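Local atomic coordinates of aromatic-L-amino-acid decarboxylase (Catharanthus roseus, PDB entry 6EEW), a protein that catalyses the pyridoxal 5'-phosphate-dependent decarboxylation of L-tryptophan to tryptamine and of 5-hydroxy-L-tryptophan to serotonin. Residues 171-176 and 209-213; 253-259 and 282-288. All coordinates share one frame; numbering follows the deposited sequence.

Contact 1: 171-176 and 209-213; sequences ILCTII and TCKLA
Thr-209 turns its methyl, not its hydroxyl, onto the helix of 171-176. CG2 lies 3.5 Å from the CA of Leu-172 and 3.8 Å from the CG2 of Ile-171, the two side chains of Ile-171 and Thr-209 crossing at about a right angle. The torsion explains this: CG2 stands anti to the backbone N, while OG1 (chi1 -69°) sits beside that N and hydrogen-bonds to Met-205 O, just ahead of helix 206-212. One turn on, Ala-213 offers its CB to two isoleucines, lying 3.9 Å from Ile-175 CG2 and 4.1 Å from Ile-176 CG1. Leu-172 reaches across with one branch, its CD1 4.0 Å from the CB of Leu-212. On the other flank the end of Ile-175, less surely placed, lies near Cys-210. Shortening Ile-175 to an alanine, which has no CG2, would probably leave the Ala-213 methyl to Ile-176 and open a gap between the helices.

Ordinary helical bonds run along each segment, Ile-176 N to Leu-172 O at 2.9 Å and Ala-213 N to Thr-209 O at 3.1 Å. Ala-213 O takes a hydrogen bond from Arg-179, farther along helix 167-186, and Leu-212 O takes one from Arg-179 of the second subunit. Thr-209 also lies near Ser-168, a probable cofactor-binding residue at the start of that helix. No hydrogen bond joins the two segments: the join is apolar, and the polar atoms at its margin, Thr-209 OG1 and the carbonyls of Leu-212 and Ala-213, find partners outside it.

Contact 2: 253-259 and 282-288; sequences LFLCATL and IWIHVDA
Six backbone hydrogen bonds join Leu-253, Leu-255, Ala-257 and Leu-259 to Trp-283, His-285 and Asp-287, in the pattern of parallel strands. His-285 N to Leu-255 O is the straightest, 2.9 Å long with 172° at the hydrogen. At one end, Trp-283 N approaches Leu-253 O from 39° above the carbonyl plane.

On the face of Phe-254, Trp-283 and His-285, the Phe-254 ring slants past the indole, nearly parallel but slid aside, with CE2 3.7 Å from Trp-283 CD1. Its tip, CZ, comes 3.4 Å from His-285 CB. With CG anti to the backbone N (chi1 -173°), the phenyl ring lies alongside the histidine side chain. Ser-312 OG bonds both Trp-283 NE1 and His-285 ND1, while Ser-314 OG takes up His-285 NE2; the two serines probably hold the imidazole's rotation, and Ser-312 also steadies the indole. On the other face Leu-255 CD2 runs beside Ile-284 CD1, 3.7 Å away.

Asp-287 OD2 lies close to N1 of the pyridoxal-lysine at position 319, consistent with the aspartate facing the pyridine nitrogen in fold-type I enzymes. Strands 251-258 and 283-287 form a beta-alpha-beta crossover in the mixed seven-stranded sheet of that fold's large domain. Its helix 270-280 packs on Ala-257, Ile-284 and Val-286, and helix 167-186 lies against Phe-254 on the opposite face. Strand 194-199 flanks one side and strand 312-315 the other.

Contact 1 closes before contact 2 opens along the chain, and their centres lie 11 Å apart in the pyridoxal-dependent decarboxylase domain. Helix 167-186 is what they share: it packs against helix 206-212 in contact 1 and lies on the central mixed sheet at contact 2. Thr-174 OG1 comes within 3.3 Å of Phe-254 CE2, and Ile-175 CG1 within 3.5 Å of Phe-254 CZ, while Ile-171 CG1 packs 3.7 Å from His-285 NE2. Helix 206-212 lies beside helix 167-186 in the layer over this face of the sheet, and the second subunit packs on both helices. Ser-168, which probably binds the cofactor, and Asp-287, close to the pyridoxal-lysine, place both contacts beside the cofactor site.

Contact 1: 171-176 and 209-213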
loop_
_atom_site.group_PDB
_atom_site.type_symbol
_atom_site.label_atom_id
_atom_site.label_comp_id
_atom_site.label_asym_id
_atom_site.label_seq_id
_atom_site.Cartn_x
_atom_site.Cartn_y
_atom_site.Cartn_z
ATOM N N ILE A 171 -2.482 10.636 -5.993
ATOM C CA ILE A 171 -2.893 12.034 -5.971
ATOM C C ILE A 171 -2.203 12.770 -4.834
ATOM O O ILE A 171 -1.770 13.918 -4.997
ATOM C CB ILE A 171 -4.422 12.154 -5.877
ATOM C CG1 ILE A 171 -5.052 11.658 -7.186
ATOM C CG2 ILE A 171 -4.820 13.598 -5.705
ATOM C CD1 ILE A 171 -6.571 11.791 -7.232
ATOM N N LEU A 172 -2.118 12.140 -3.656
ATOM C CA LEU A 172 -1.444 12.765 -2.523
ATOM C C LEU A 172 0.002 13.105 -2.863
ATOM O O LEU A 172 0.476 14.205 -2.561
ATOM C CB LEU A 172 -1.524 11.841 -1.305
ATOM C CG LEU A 172 -0.823 12.273 -0.018
ATOM C CD1 LEU A 172 -1.316 13.630 0.455
ATOM C CD2 LEU A 172 -1.013 11.231 1.074
ATOM N N CYS A 173 0.711 12.186 -3.520
ATOM C CA CYS A 173 2.095 12.446 -3.902
ATOM C C CYS A 173 2.189 13.609 -4.888
ATOM O O CYS A 173 3.027 14.509 -4.724
ATOM C CB CYS A 173 2.728 11.162 -4.454
ATOM S SG CYS A 173 3.220 9.953 -3.094
ATOM N N THR A 174 1.329 13.626 -5.916
ATOM C CA THR A 174 1.438 14.737 -6.863
ATOM C C THR A 174 1.055 16.054 -6.216
ATOM O O THR A 174 1.656 17.096 -6.520
ATOM C CB THR A 174 0.601 14.485 -8.132
ATOM O OG1 THR A 174 -0.802 14.505 -7.825
ATOM C CG2 THR A 174 0.985 13.167 -8.754
ATOM N N ILE A 175 0.087 16.030 -5.299
ATOM C CA ILE A 175 -0.287 17.241 -4.571
ATOM C C ILE A 175 0.879 17.746 -3.730
ATOM O O ILE A 175 1.119 18.957 -3.635
ATOM C CB ILE A 175 -1.512 16.979 -3.679
ATOM C CG1 ILE A 175 -2.707 16.528 -4.506
ATOM C CG2 ILE A 175 -1.853 18.220 -2.868
ATOM C CD1 ILE A 175 -3.963 16.338 -3.656
ATOM N N ILE A 176 1.605 16.837 -3.079
ATOM C CA ILE A 176 2.728 17.289 -2.260
ATOM C C ILE A 176 3.835 17.841 -3.150
ATOM O O ILE A 176 4.478 18.844 -2.817
ATOM C CB ILE A 176 3.251 16.157 -1.356
ATOM C CG1 ILE A 176 2.242 15.836 -0.246
ATOM C CG2 ILE A 176 4.604 16.555 -0.776
ATOM C CD1 ILE A 176 2.618 14.678 0.618
ATOM N N THR A 209 -7.629 14.145 0.481
ATOM C CA THR A 209 -6.232 14.192 0.068
ATOM C C THR A 209 -5.644 15.585 0.257
ATOM O O THR A 209 -4.557 15.738 0.822
ATOM C CB THR A 209 -6.109 13.741 -1.388
ATOM O OG1 THR A 209 -6.406 12.342 -1.469
ATOM C CG2 THR A 209 -4.702 13.958 -1.887
ATOM N N CYS A 210 -6.356 16.623 -0.194
ATOM C CA CYS A 210 -5.836 17.978 -0.017
ATOM C C CYS A 210 -5.582 18.279 1.459
ATOM O O CYS A 210 -4.550 18.858 1.820
ATOM C CB CYS A 210 -6.806 19.000 -0.602
ATOM S SG CYS A 210 -7.036 18.867 -2.406
ATOM N N LYS A 211 -6.526 17.909 2.323
ATOM C CA LYS A 211 -6.361 18.149 3.751
ATOM C C LYS A 211 -5.141 17.403 4.285
ATOM O O LYS A 211 -4.371 17.945 5.088
ATOM C CB LYS A 211 -7.630 17.726 4.493
ATOM C CG LYS A 211 -7.563 17.849 5.999
ATOM C CD LYS A 211 -8.839 17.333 6.657
ATOM C CE LYS A 211 -8.798 17.582 8.157
ATOM N NZ LYS A 211 -10.046 17.166 8.857
ATOM N N LEU A 212 -4.942 16.161 3.836
ATOM C CA LEU A 212 -3.778 15.399 4.268
ATOM C C LEU A 212 -2.478 16.125 3.958
ATOM O O LEU A 212 -1.509 16.003 4.717
ATOM C CB LEU A 212 -3.776 14.016 3.625
ATOM C CG LEU A 212 -4.927 13.107 4.055
ATOM C CD1 LEU A 212 -4.722 11.716 3.504
ATOM C CD2 LEU A 212 -5.034 13.068 5.584
ATOM N N ALA A 213 -2.424 16.854 2.839
ATOM C CA ALA A 213 -1.213 17.564 2.441
ATOM C C ALA A 213 -1.049 18.889 3.164
ATOM O O ALA A 213 -0.027 19.559 2.970
ATOM C CB ALA A 213 -1.197 17.805 0.934
#

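Contact 2: 253-259 and 282-288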
loop_
_atom_site.group_PDB
_atom_site.type_symbol
_atom_site.label_atom_id
_atom_site.label_comp_id
_atom_site.label_asym_id
_atom_site.label_seq_id
_atom_site.Cartn_x
_atom_site.Cartn_y
_atom_site.Cartn_z
ATOM N N LEU A 253 -2.757 26.167 -7.310
ATOM C CA LEU A 253 -1.702 25.188 -7.115
ATOM C C LEU A 253 -1.968 23.882 -7.837
ATOM O O LEU A 253 -1.086 23.367 -8.541
ATOM C CB LEU A 253 -1.567 24.914 -5.615
ATOM C CG LEU A 253 -0.511 23.925 -5.144
ATOM C CD1 LEU A 253 0.886 24.533 -5.164
ATOM C CD2 LEU A 253 -0.890 23.417 -3.763
ATOM N N PHE A 254 -3.170 23.340 -7.704
ATOM C CA PHE A 254 -3.381 21.958 -8.097
ATOM C C PHE A 254 -4.787 21.832 -8.631
ATOM O O PHE A 254 -5.733 22.381 -8.052
ATOM C CB PHE A 254 -3.196 20.996 -6.924
ATOM C CG PHE A 254 -3.238 19.538 -7.309
ATOM C CD1 PHE A 254 -4.409 18.811 -7.233
ATOM C CD2 PHE A 254 -2.088 18.894 -7.715
ATOM C CE1 PHE A 254 -4.428 17.459 -7.574
ATOM C CE2 PHE A 254 -2.096 17.535 -8.052
ATOM C CZ PHE A 254 -3.268 16.823 -7.980
ATOM N N LEU A 255 -4.909 21.098 -9.729
ATOM C CA LEU A 255 -6.184 20.828 -10.364
ATOM C C LEU A 255 -6.231 19.334 -10.578
ATOM O O LEU A 255 -5.310 18.762 -11.179
ATOM C CB LEU A 255 -6.328 21.569 -11.698
ATOM C CG LEU A 255 -7.483 21.019 -12.528
ATOM C CD1 LEU A 255 -8.806 21.325 -11.807
ATOM C CD2 LEU A 255 -7.461 21.572 -13.975
ATOM N N CYS A 256 -7.271 18.708 -10.050
ATOM C CA CYS A 256 -7.515 17.288 -10.242
ATOM C C CYS A 256 -8.614 17.179 -11.280
ATOM O O CYS A 256 -9.783 17.430 -10.977
ATOM C CB CYS A 256 -7.920 16.629 -8.929
ATOM S SG CYS A 256 -8.158 14.855 -9.045
ATOM N N ALA A 257 -8.240 16.810 -12.501
ATOM C CA ALA A 257 -9.199 16.566 -13.569
ATOM C C ALA A 257 -9.517 15.074 -13.613
ATOM O O ALA A 257 -8.614 14.245 -13.789
ATOM C CB ALA A 257 -8.642 17.045 -14.906
ATOM N N THR A 258 -10.801 14.742 -13.495
ATOM C CA THR A 258 -11.259 13.363 -13.391
ATOM C C THR A 258 -11.800 12.851 -14.722
ATOM O O THR A 258 -12.704 13.453 -15.317
ATOM C CB THR A 258 -12.341 13.241 -12.332
ATOM O OG1 THR A 258 -11.883 13.857 -11.126
ATOM C CG2 THR A 258 -12.664 11.771 -12.082
ATOM N N LEU A 259 -11.236 11.733 -15.173
ATOM C CA LEU A 259 -11.668 11.009 -16.357
ATOM C C LEU A 259 -12.442 9.786 -15.874
ATOM O O LEU A 259 -11.876 8.718 -15.652
ATOM C CB LEU A 259 -10.469 10.632 -17.210
ATOM C CG LEU A 259 -10.766 10.363 -18.673
ATOM C CD1 LEU A 259 -11.394 11.606 -19.294
ATOM C CD2 LEU A 259 -9.490 9.983 -19.388
ATOM N N ILE A 282 -0.764 26.073 -12.777
ATOM C CA ILE A 282 -1.415 25.077 -11.940
ATOM C C ILE A 282 -0.938 23.696 -12.352
ATOM O O ILE A 282 -0.952 23.354 -13.540
ATOM C CB ILE A 282 -2.942 25.184 -12.070
ATOM C CG1 ILE A 282 -3.406 26.587 -11.653
ATOM C CG2 ILE A 282 -3.627 24.057 -11.305
ATOM C CD1 ILE A 282 -4.809 26.942 -12.095
ATOM N N TRP A 283 -0.539 22.890 -11.376
ATOM C CA TRP A 283 -0.236 21.491 -11.642
ATOM C C TRP A 283 -1.531 20.751 -11.910
ATOM O O TRP A 283 -2.421 20.727 -11.060
ATOM C CB TRP A 283 0.470 20.856 -10.455
ATOM C CG TRP A 283 0.804 19.422 -10.657
ATOM C CD1 TRP A 283 -0.057 18.410 -10.991
ATOM C CD2 TRP A 283 2.071 18.805 -10.430
ATOM N NE1 TRP A 283 0.613 17.213 -11.037
ATOM C CE2 TRP A 283 1.919 17.429 -10.686
ATOM C CE3 TRP A 283 3.327 19.285 -10.051
ATOM C CZ2 TRP A 283 2.973 16.538 -10.594
ATOM C CZ3 TRP A 283 4.369 18.399 -9.957
ATOM C CH2 TRP A 283 4.189 17.043 -10.225
ATOM N N ILE A 284 -1.645 20.134 -13.073
ATOM C CA ILE A 284 -2.840 19.380 -13.413
ATOM C C ILE A 284 -2.528 17.892 -13.368
ATOM O O ILE A 284 -1.587 17.409 -14.020
ATOM C CB ILE A 284 -3.421 19.804 -14.773
ATOM C CG1 ILE A 284 -4.684 18.988 -15.071
ATOM C CG2 ILE A 284 -2.364 19.737 -15.877
ATOM C CD1 ILE A 284 -5.440 19.486 -16.276
ATOM N N HIS A 285 -3.323 17.171 -12.589
ATOM C CA HIS A 285 -3.222 15.730 -12.481
ATOM C C HIS A 285 -4.519 15.144 -12.999
ATOM O O HIS A 285 -5.606 15.600 -12.621
ATOM C CB HIS A 285 -2.975 15.269 -11.033
ATOM C CG HIS A 285 -3.070 13.787 -10.866
ATOM N ND1 HIS A 285 -1.993 12.946 -11.049
ATOM C CD2 HIS A 285 -4.132 12.987 -10.598
ATOM C CE1 HIS A 285 -2.385 11.691 -10.885
ATOM N NE2 HIS A 285 -3.677 11.690 -10.606
ATOM N N VAL A 286 -4.405 14.149 -13.864
ATOM C CA VAL A 286 -5.560 13.466 -14.417
ATOM C C VAL A 286 -5.730 12.164 -13.649
ATOM O O VAL A 286 -4.873 11.267 -13.711
ATOM C CB VAL A 286 -5.416 13.240 -15.924
ATOM C CG1 VAL A 286 -6.542 12.380 -16.427
ATOM C CG2 VAL A 286 -5.421 14.599 -16.631
ATOM N N ASP A 287 -6.834 12.091 -12.901
ATOM C CA ASP A 287 -7.248 10.872 -12.209
ATOM C C ASP A 287 -8.071 10.052 -13.194
ATOM O O ASP A 287 -9.225 10.379 -13.482
ATOM C CB ASP A 287 -8.055 11.192 -10.955
ATOM C CG ASP A 287 -8.596 9.934 -10.274
ATOM O OD1 ASP A 287 -8.093 8.819 -10.564
ATOM O OD2 ASP A 287 -9.516 10.050 -9.434
ATOM N N ALA A 288 -7.464 8.998 -13.733
ATOM C CA ALA A 288 -8.184 8.086 -14.603
ATOM C C ALA A 288 -8.214 6.709 -13.968
ATOM O O ALA A 288 -7.846 5.719 -14.610
ATOM C CB ALA A 288 -7.545 8.039 -15.993
#